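Side-chain contacts in serine protease inhibitor (Thermoanaerobacter tengcongensis, PDB 2PEF), which probably inhibits serine proteases as a thermophilic member of the serpin family, and is captured here in the latent state: residues Q56-L61 with I65-L70; S37-L42 with K72-Y77; K273-L278 with D285-D290. One frame throughout, in Å; residues are numbered along the deposited sequence.

Interaction 1: Q56-L61 with I65-L70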
loop_
_atom_site.group_PDB
_atom_site.type_symbol
_atom_site.label_atom_id
_atom_site.label_comp_id
_atom_site.label_asym_id
_atom_site.label_seq_id
_atom_site.Cartn_x
_atom_site.Cartn_y
_atom_site.Cartn_z
ATOM N N GLN A 56 -16.812 13.394 -2.904
ATOM C CA GLN A 56 -15.596 13.224 -3.696
ATOM C C GLN A 56 -14.716 12.089 -3.166
ATOM O O GLN A 56 -14.187 11.296 -3.948
ATOM C CB GLN A 56 -14.800 14.528 -3.740
ATOM C CG GLN A 56 -15.434 15.619 -4.583
ATOM C CD GLN A 56 -14.743 16.960 -4.425
ATOM O OE1 GLN A 56 -13.664 17.054 -3.833
ATOM N NE2 GLN A 56 -15.361 18.007 -4.957
ATOM N N MET A 57 -14.561 12.016 -1.845
ATOM C CA MET A 57 -13.759 10.960 -1.224
ATOM C C MET A 57 -14.392 9.581 -1.403
ATOM O O MET A 57 -13.702 8.628 -1.764
ATOM C CB MET A 57 -13.507 11.250 0.259
ATOM C CG MET A 57 -12.523 12.382 0.510
ATOM S SD MET A 57 -12.051 12.525 2.240
ATOM C CE MET A 57 -10.792 11.258 2.336
ATOM N N GLU A 58 -15.702 9.486 -1.162
ATOM C CA GLU A 58 -16.455 8.244 -1.383
ATOM C C GLU A 58 -16.250 7.714 -2.802
ATOM O O GLU A 58 -16.001 6.521 -3.004
ATOM C CB GLU A 58 -17.952 8.464 -1.133
ATOM C CG GLU A 58 -18.344 8.597 0.335
ATOM C CD GLU A 58 -19.834 8.836 0.534
ATOM O OE1 GLU A 58 -20.405 8.234 1.466
ATOM O OE2 GLU A 58 -20.436 9.630 -0.229
ATOM N N LYS A 59 -16.364 8.614 -3.777
ATOM C CA LYS A 59 -16.211 8.271 -5.189
ATOM C C LYS A 59 -14.780 7.866 -5.549
ATOM O O LYS A 59 -14.576 6.938 -6.330
ATOM C CB LYS A 59 -16.664 9.436 -6.073
ATOM C CG LYS A 59 -16.755 9.092 -7.547
ATOM N N ALA A 60 -13.801 8.575 -4.991
ATOM C CA ALA A 60 -12.387 8.268 -5.216
ATOM C C ALA A 60 -12.012 6.881 -4.702
ATOM O O ALA A 60 -11.263 6.149 -5.354
ATOM C CB ALA A 60 -11.502 9.326 -4.573
ATOM N N LEU A 61 -12.536 6.531 -3.530
ATOM C CA LEU A 61 -12.217 5.255 -2.891
ATOM C C LEU A 61 -13.075 4.080 -3.355
ATOM O O LEU A 61 -12.585 2.954 -3.453
ATOM C CB LEU A 61 -12.328 5.379 -1.371
ATOM C CG LEU A 61 -11.414 6.393 -0.678
ATOM C CD1 LEU A 61 -11.797 6.537 0.788
ATOM C CD2 LEU A 61 -9.948 5.985 -0.831
ATOM N N ILE A 65 -19.934 3.149 -3.962
ATOM C CA ILE A 65 -20.042 2.669 -2.585
ATOM C C ILE A 65 -19.999 3.843 -1.607
ATOM O O ILE A 65 -19.090 4.676 -1.658
ATOM C CB ILE A 65 -18.932 1.633 -2.240
ATOM C CG1 ILE A 65 -18.962 0.463 -3.231
ATOM C CG2 ILE A 65 -19.089 1.126 -0.802
ATOM C CD1 ILE A 65 -17.778 -0.470 -3.135
ATOM N N SER A 66 -20.994 3.902 -0.722
ATOM C CA SER A 66 -21.067 4.936 0.312
ATOM C C SER A 66 -20.053 4.648 1.417
ATOM O O SER A 66 -19.579 3.516 1.547
ATOM C CB SER A 66 -22.469 4.982 0.909
ATOM O OG SER A 66 -22.692 3.871 1.762
ATOM N N ILE A 67 -19.727 5.660 2.221
ATOM C CA ILE A 67 -18.743 5.480 3.298
ATOM C C ILE A 67 -19.224 4.484 4.360
ATOM O O ILE A 67 -18.437 3.678 4.861
ATOM C CB ILE A 67 -18.269 6.834 3.933
ATOM C CG1 ILE A 67 -17.057 6.622 4.854
ATOM C CG2 ILE A 67 -19.407 7.551 4.662
ATOM C CD1 ILE A 67 -15.850 5.950 4.189
ATOM N N GLU A 68 -20.518 4.528 4.677
ATOM C CA GLU A 68 -21.118 3.572 5.607
ATOM C C GLU A 68 -20.870 2.132 5.159
ATOM O O GLU A 68 -20.471 1.290 5.962
ATOM C CB GLU A 68 -22.619 3.827 5.753
ATOM N N ASP A 69 -21.095 1.863 3.873
ATOM C CA ASP A 69 -20.876 0.534 3.307
ATOM C C ASP A 69 -19.390 0.196 3.202
ATOM O O ASP A 69 -18.986 -0.939 3.478
ATOM C CB ASP A 69 -21.566 0.398 1.943
ATOM C CG ASP A 69 -23.057 0.106 2.059
ATOM O OD1 ASP A 69 -23.540 -0.168 3.181
ATOM O OD2 ASP A 69 -23.748 0.140 1.018
ATOM N N LEU A 70 -18.578 1.181 2.817
ATOM C CA LEU A 70 -17.132 0.993 2.749
ATOM C C LEU A 70 -16.555 0.634 4.119
ATOM O O LEU A 70 -15.658 -0.208 4.207
ATOM C CB LEU A 70 -16.425 2.224 2.163
ATOM C CG LEU A 70 -14.944 2.038 1.795
ATOM C CD1 LEU A 70 -14.771 1.076 0.624
ATOM C CD2 LEU A 70 -14.289 3.373 1.486
HETATM O O HOH W 1 -16.445 4.839 -0.743
#
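The backbone N of Ile67 donates to OE1 of Glu58 over 2.8 Å, a fairly straight bond with 159° at the hydrogen. It meets the carboxylate on the anti side of OE1 and 29° out of the carboxylate plane. Glu58 gets there with CG turned away from its own carbonyl carbon (chi1 -74°) and an extended chain beyond, which carries the acid across from helix 51-62 to the first turn of helix 67-80. On the way CG runs against CB of Ile67, and OE1 also lies 3.4 Å from CG2 of Ile67, the two side chains crossing at about a right angle. The carboxylate of Glu58, set at the N-terminal end of helix 67-80, is probably stabilised by the helix dipole.

Nearer the backbones a water donates both to O of Glu58 (2.9 Å) and to O of Ile65 (2.8 Å), bridging two acceptor oxygens that cannot bond each other because neither carries a hydrogen to donate. Further along, the contact turns apolar: CD2 of Leu70 sits 4.0 Å from CB of Leu61 and nearly as close to its CD1. Helix 35-46 closes over Leu61 through Met39 and Leu42, while Lys8 and Asn12 of helix 7-22 touch Ile65.

Ser66 is the N-cap of helix 67-80, its OG accepting a weak bond of 3.3 Å from N of Asp69. Cap and acid thus serve different amides of one opening turn, in the short link between consecutive helices 51-62 and 67-80 of the helical part of the serpin fold.

Interaction 2: S37-L42 with K72-Y77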
loop_
_atom_site.group_PDB
_atom_site.type_symbol
_atom_site.label_atom_id
_atom_site.label_comp_id
_atom_site.label_asym_id
_atom_site.label_seq_id
_atom_site.Cartn_x
_atom_site.Cartn_y
_atom_site.Cartn_z
ATOM N N SER A 37 -3.205 -0.037 2.645
ATOM C CA SER A 37 -2.820 0.984 3.613
ATOM C C SER A 37 -3.394 2.359 3.271
ATOM O O SER A 37 -3.914 3.058 4.144
ATOM C CB SER A 37 -1.297 1.057 3.727
ATOM O OG SER A 37 -0.907 2.100 4.602
ATOM N N ALA A 38 -3.302 2.738 1.998
ATOM C CA ALA A 38 -3.823 4.021 1.534
ATOM C C ALA A 38 -5.333 4.100 1.712
ATOM O O ALA A 38 -5.847 5.090 2.247
ATOM C CB ALA A 38 -3.437 4.263 0.089
ATOM N N MET A 39 -6.026 3.051 1.267
ATOM C CA MET A 39 -7.473 2.923 1.422
ATOM C C MET A 39 -7.913 3.126 2.872
ATOM O O MET A 39 -8.859 3.863 3.159
ATOM C CB MET A 39 -7.929 1.544 0.927
ATOM C CG MET A 39 -9.390 1.213 1.208
ATOM S SD MET A 39 -10.539 2.264 0.302
ATOM C CE MET A 39 -10.399 1.589 -1.349
ATOM N N LEU A 40 -7.224 2.456 3.791
ATOM C CA LEU A 40 -7.621 2.500 5.198
ATOM C C LEU A 40 -7.457 3.875 5.843
ATOM O O LEU A 40 -8.341 4.323 6.575
ATOM C CB LEU A 40 -6.908 1.414 6.001
ATOM C CG LEU A 40 -7.353 -0.007 5.637
ATOM C CD1 LEU A 40 -6.394 -1.032 6.218
ATOM C CD2 LEU A 40 -8.777 -0.287 6.086
ATOM N N ALA A 41 -6.340 4.543 5.565
ATOM C CA ALA A 41 -6.095 5.877 6.101
ATOM C C ALA A 41 -7.123 6.859 5.550
ATOM O O ALA A 41 -7.660 7.688 6.285
ATOM C CB ALA A 41 -4.690 6.337 5.756
ATOM N N LEU A 42 -7.402 6.742 4.253
ATOM C CA LEU A 42 -8.321 7.650 3.581
ATOM C C LEU A 42 -9.777 7.368 3.940
ATOM O O LEU A 42 -10.586 8.293 4.014
ATOM C CB LEU A 42 -8.114 7.598 2.066
ATOM C CG LEU A 42 -6.783 8.160 1.546
ATOM C CD1 LEU A 42 -6.534 7.703 0.114
ATOM C CD2 LEU A 42 -6.732 9.687 1.641
ATOM N N LYS A 72 -18.175 -0.990 6.491
ATOM C CA LYS A 72 -18.557 -2.380 6.727
ATOM C C LYS A 72 -17.656 -3.328 5.937
ATOM O O LYS A 72 -17.166 -4.323 6.476
ATOM C CB LYS A 72 -20.027 -2.605 6.368
ATOM C CG LYS A 72 -20.990 -1.800 7.220
ATOM C CD LYS A 72 -22.416 -2.299 7.073
ATOM C CE LYS A 72 -23.369 -1.495 7.944
ATOM N NZ LYS A 72 -23.649 -0.147 7.377
ATOM N N TYR A 73 -17.436 -3.004 4.665
ATOM C CA TYR A 73 -16.565 -3.801 3.801
ATOM C C TYR A 73 -15.146 -3.911 4.357
ATOM O O TYR A 73 -14.572 -5.001 4.423
ATOM C CB TYR A 73 -16.487 -3.176 2.408
ATOM C CG TYR A 73 -17.579 -3.545 1.429
ATOM C CD1 TYR A 73 -18.199 -2.557 0.660
ATOM C CD2 TYR A 73 -17.978 -4.869 1.242
ATOM C CE1 TYR A 73 -19.186 -2.875 -0.261
ATOM C CE2 TYR A 73 -18.971 -5.198 0.320
ATOM C CZ TYR A 73 -19.565 -4.195 -0.428
ATOM O OH TYR A 73 -20.547 -4.500 -1.341
ATOM N N LEU A 74 -14.575 -2.773 4.744
ATOM C CA LEU A 74 -13.190 -2.737 5.202
ATOM C C LEU A 74 -13.025 -3.420 6.554
ATOM O O LEU A 74 -12.060 -4.157 6.769
ATOM C CB LEU A 74 -12.662 -1.301 5.233
ATOM C CG LEU A 74 -12.411 -0.679 3.856
ATOM C CD1 LEU A 74 -11.978 0.761 4.001
ATOM C CD2 LEU A 74 -11.374 -1.473 3.058
ATOM N N TYR A 75 -13.980 -3.189 7.452
ATOM C CA TYR A 75 -14.013 -3.899 8.720
ATOM C C TYR A 75 -14.017 -5.410 8.487
ATOM O O TYR A 75 -13.265 -6.140 9.120
ATOM C CB TYR A 75 -15.231 -3.471 9.550
ATOM C CG TYR A 75 -15.535 -4.379 10.715
ATOM C CD1 TYR A 75 -14.789 -4.308 11.891
ATOM C CD2 TYR A 75 -16.575 -5.306 10.646
ATOM C CE1 TYR A 75 -15.065 -5.139 12.966
ATOM C CE2 TYR A 75 -16.857 -6.147 11.717
ATOM C CZ TYR A 75 -16.101 -6.056 12.871
ATOM O OH TYR A 75 -16.386 -6.892 13.923
ATOM N N THR A 76 -14.850 -5.869 7.557
ATOM C CA THR A 76 -14.971 -7.295 7.271
ATOM C C THR A 76 -13.710 -7.821 6.583
ATOM O O THR A 76 -13.221 -8.911 6.909
ATOM C CB THR A 76 -16.209 -7.577 6.405
ATOM O OG1 THR A 76 -17.352 -6.940 6.995
ATOM C CG2 THR A 76 -16.460 -9.076 6.296
ATOM N N TYR A 77 -13.188 -7.032 5.647
ATOM C CA TYR A 77 -11.965 -7.387 4.933
ATOM C C TYR A 77 -10.799 -7.575 5.898
ATOM O O TYR A 77 -10.103 -8.592 5.847
ATOM C CB TYR A 77 -11.621 -6.333 3.879
ATOM C CG TYR A 77 -10.542 -6.772 2.916
ATOM C CD1 TYR A 77 -10.719 -7.898 2.110
ATOM C CD2 TYR A 77 -9.349 -6.060 2.805
ATOM C CE1 TYR A 77 -9.734 -8.305 1.217
ATOM C CE2 TYR A 77 -8.352 -6.460 1.911
ATOM C CZ TYR A 77 -8.551 -7.584 1.125
ATOM O OH TYR A 77 -7.568 -7.986 0.248
#
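Leu74 reaches from helix 67-80 to helix 35-46 with both of its methyl carbons, and CG of Met39 lies level with the pair, 3.8 Å from CD1 of Leu74 and 3.8 Å from CD2 of Leu74. The methionine methylene therefore rests across the fork of the leucine. Its CG stands opposite the backbone N (chi1 172°) and is the atom of Met39 nearest to Leu74; the course of the chain beyond it is less certain, since the residue has two conformers. Leu40 approaches differently: it slides past Leu74 in the opposite direction, with CD2 of Leu40 4.0 Å from CD1 of Leu74 and 4.1 Å from CB of Leu74. No hydrogen bond crosses between the helices, and dispersion among these three buried side chains carries the contact.

The two helices belong to the helical part of the serpin fold, and helix 35-46 packs here against strand 158-169; Leu40 and Ser37 both touch that strand, and OG of Ser37 bonds Asn162 and Thr329. Phe16 and Phe9 of helix 7-22 lie against Met39 and Leu74 respectively, and Tyr116 of helix 106-116 touches both leucines.

The other flank of helix 67-80 is looser and more polar, with Lys72 and Tyr75 partly exposed. Thr76 is buried beside them under the N-terminal segment, where Glu2 touches it. OG1 of Thr76 donates to O of Lys72 over 2.7 Å, while N of Thr76 makes the usual helical bond to the same oxygen, the two donors arriving from opposite faces of the carbonyl plane. OG1 of Thr76 is also bonded to N of Lys3, which brings the N-terminal segment onto this flank, away from the leucine and methionine packing.

Interaction 3: K273-L278 with D285-D290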
loop_
_atom_site.group_PDB
_atom_site.type_symbol
_atom_site.label_atom_id
_atom_site.label_comp_id
_atom_site.label_asym_id
_atom_site.label_seq_id
_atom_site.Cartn_x
_atom_site.Cartn_y
_atom_site.Cartn_z
ATOM N N LYS A 273 4.215 11.347 -2.094
ATOM C CA LYS A 273 3.109 12.226 -1.736
ATOM C C LYS A 273 1.952 11.932 -2.687
ATOM O O LYS A 273 2.122 11.959 -3.909
ATOM C CB LYS A 273 3.552 13.686 -1.835
ATOM C CG LYS A 273 2.517 14.708 -1.390
ATOM C CD LYS A 273 3.116 16.102 -1.395
ATOM C CE LYS A 273 2.038 17.168 -1.394
ATOM N NZ LYS A 273 2.602 18.539 -1.256
ATOM N N MET A 274 0.784 11.630 -2.124
ATOM C CA MET A 274 -0.349 11.149 -2.919
ATOM C C MET A 274 -1.388 12.211 -3.302
ATOM O O MET A 274 -2.387 11.893 -3.944
ATOM C CB MET A 274 -1.017 9.963 -2.212
ATOM C CG MET A 274 -0.279 8.654 -2.433
ATOM S SD MET A 274 -0.975 7.289 -1.499
ATOM C CE MET A 274 -0.170 5.921 -2.322
ATOM N N ASN A 275 -1.137 13.462 -2.926
ATOM C CA ASN A 275 -2.072 14.559 -3.190
ATOM C C ASN A 275 -2.580 14.623 -4.632
ATOM O O ASN A 275 -3.788 14.568 -4.865
ATOM C CB ASN A 275 -1.455 15.903 -2.797
ATOM C CG ASN A 275 -1.339 16.077 -1.298
ATOM O OD1 ASN A 275 -1.017 15.133 -0.569
ATOM N ND2 ASN A 275 -1.593 17.292 -0.829
ATOM N N GLU A 276 -1.650 14.725 -5.582
ATOM C CA GLU A 276 -1.973 14.892 -7.004
ATOM C C GLU A 276 -2.734 13.699 -7.586
ATOM O O GLU A 276 -3.682 13.874 -8.359
ATOM C CB GLU A 276 -0.703 15.158 -7.818
ATOM C CG GLU A 276 -0.171 16.585 -7.710
ATOM C CD GLU A 276 0.997 16.860 -8.652
ATOM O OE1 GLU A 276 1.457 15.923 -9.343
ATOM O OE2 GLU A 276 1.453 18.024 -8.706
ATOM N N THR A 277 -2.314 12.494 -7.209
ATOM C CA THR A 277 -3.009 11.268 -7.602
ATOM C C THR A 277 -4.457 11.284 -7.110
ATOM O O THR A 277 -5.385 10.990 -7.870
ATOM C CB THR A 277 -2.283 10.018 -7.054
ATOM O OG1 THR A 277 -0.972 9.940 -7.627
ATOM C CG2 THR A 277 -3.053 8.746 -7.382
ATOM N N LEU A 278 -4.637 11.644 -5.841
ATOM C CA LEU A 278 -5.958 11.695 -5.224
ATOM C C LEU A 278 -6.846 12.770 -5.851
ATOM O O LEU A 278 -8.045 12.562 -6.028
ATOM C CB LEU A 278 -5.836 11.878 -3.703
ATOM C CG LEU A 278 -5.294 10.653 -2.950
ATOM C CD1 LEU A 278 -4.907 10.990 -1.512
ATOM C CD2 LEU A 278 -6.281 9.483 -2.983
ATOM N N ASP A 285 -11.610 18.951 -3.075
ATOM C CA ASP A 285 -12.097 19.811 -1.990
ATOM C C ASP A 285 -11.358 19.588 -0.677
ATOM O O ASP A 285 -11.078 20.540 0.040
ATOM C CB ASP A 285 -13.598 19.617 -1.761
ATOM C CG ASP A 285 -14.450 20.392 -2.746
ATOM O OD1 ASP A 285 -13.963 20.716 -3.852
ATOM O OD2 ASP A 285 -15.621 20.672 -2.413
ATOM N N ALA A 286 -11.040 18.327 -0.376
ATOM C CA ALA A 286 -10.370 17.962 0.876
ATOM C C ALA A 286 -9.043 18.693 1.079
ATOM O O ALA A 286 -8.627 18.941 2.215
ATOM C CB ALA A 286 -10.154 16.459 0.933
ATOM N N PHE A 287 -8.386 19.031 -0.028
ATOM C CA PHE A 287 -7.078 19.689 0.007
ATOM C C PHE A 287 -7.166 21.217 0.000
ATOM O O PHE A 287 -6.145 21.897 0.128
ATOM C CB PHE A 287 -6.205 19.199 -1.158
ATOM C CG PHE A 287 -5.941 17.719 -1.139
ATOM C CD1 PHE A 287 -6.658 16.861 -1.969
ATOM C CD2 PHE A 287 -4.977 17.177 -0.287
ATOM C CE1 PHE A 287 -6.418 15.489 -1.953
ATOM C CE2 PHE A 287 -4.728 15.809 -0.263
ATOM C CZ PHE A 287 -5.448 14.961 -1.096
ATOM N N LEU A 288 -8.379 21.751 -0.140
ATOM C CA LEU A 288 -8.586 23.199 -0.237
ATOM C C LEU A 288 -9.036 23.781 1.104
ATOM O O LEU A 288 -10.090 23.403 1.612
ATOM C CB LEU A 288 -9.623 23.526 -1.320
ATOM C CG LEU A 288 -9.441 22.982 -2.743
ATOM C CD1 LEU A 288 -10.655 23.316 -3.602
ATOM C CD2 LEU A 288 -8.165 23.497 -3.394
ATOM N N PRO A 289 -8.235 24.701 1.683
ATOM C CA PRO A 289 -8.570 25.318 2.974
ATOM C C PRO A 289 -9.946 25.989 3.019
ATOM O O PRO A 289 -10.646 25.884 4.029
ATOM C CB PRO A 289 -7.455 26.356 3.180
ATOM C CG PRO A 289 -6.790 26.506 1.850
ATOM C CD PRO A 289 -6.950 25.194 1.159
ATOM N N ASP A 290 -10.330 26.656 1.931
ATOM C CA ASP A 290 -11.596 27.388 1.869
ATOM C C ASP A 290 -12.795 26.533 1.437
ATOM O O ASP A 290 -13.944 26.966 1.568
ATOM C CB ASP A 290 -11.462 28.606 0.950
#
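Phe287 drives its ring from a short 3-10 turn into the start of helix 275-280, where Asn275 and Leu278 receive it. Leu278 comes in at the edge, near the ring plane: its CD1 lies 4.0 Å from CZ of Phe287, and the two side chains cross at about a right angle. Asn275 approaches obliquely, its amide plane 40° from that of the ring. ND2 of Asn275 is 3.4 Å from CD2 of Phe287, and CG of Asn275 is 3.6 Å from CE2 of Phe287. CG of Phe287 lies beside the backbone N and opposite the carbonyl carbon (chi1 -60°), which points the ring at the helix, and Val310 and Ile307 also touch it. Replacing Phe287 with an alanine is likely to open a gap beside Leu278 and leave the amide of Asn275 without its apolar neighbour.

That amide is not held by the ring, however. OD1 of Asn275 accepts from N of Val310, while ND2 donates to O of Ser308. These two bonds fix the rotation of the amide beside the phenylalanine, so the contact combines apolar packing with a polar group whose hydrogen-bonding needs are met by neighbouring backbone.

From the N terminus, the chain enters interaction 2 on helix 35-46, passes through helix 51-62 and returns on helix 67-80, closing a loop of 29 intervening residues. Interaction 1 is nested inside that loop, tying helix 51-62 to the start of helix 67-80 across a short turn. Ile65 packs on Tyr73 and Met57 on Leu42, so the two contacts share one core. Interaction 3 follows in series much later, closing a short loop after strand 255-273. It rejoins the helices in several places: Gln56 OE1 probably bonds the backbone N of Asp285, Leu42 packs against Leu278, and Ala38 lies against the sulfur of Met274.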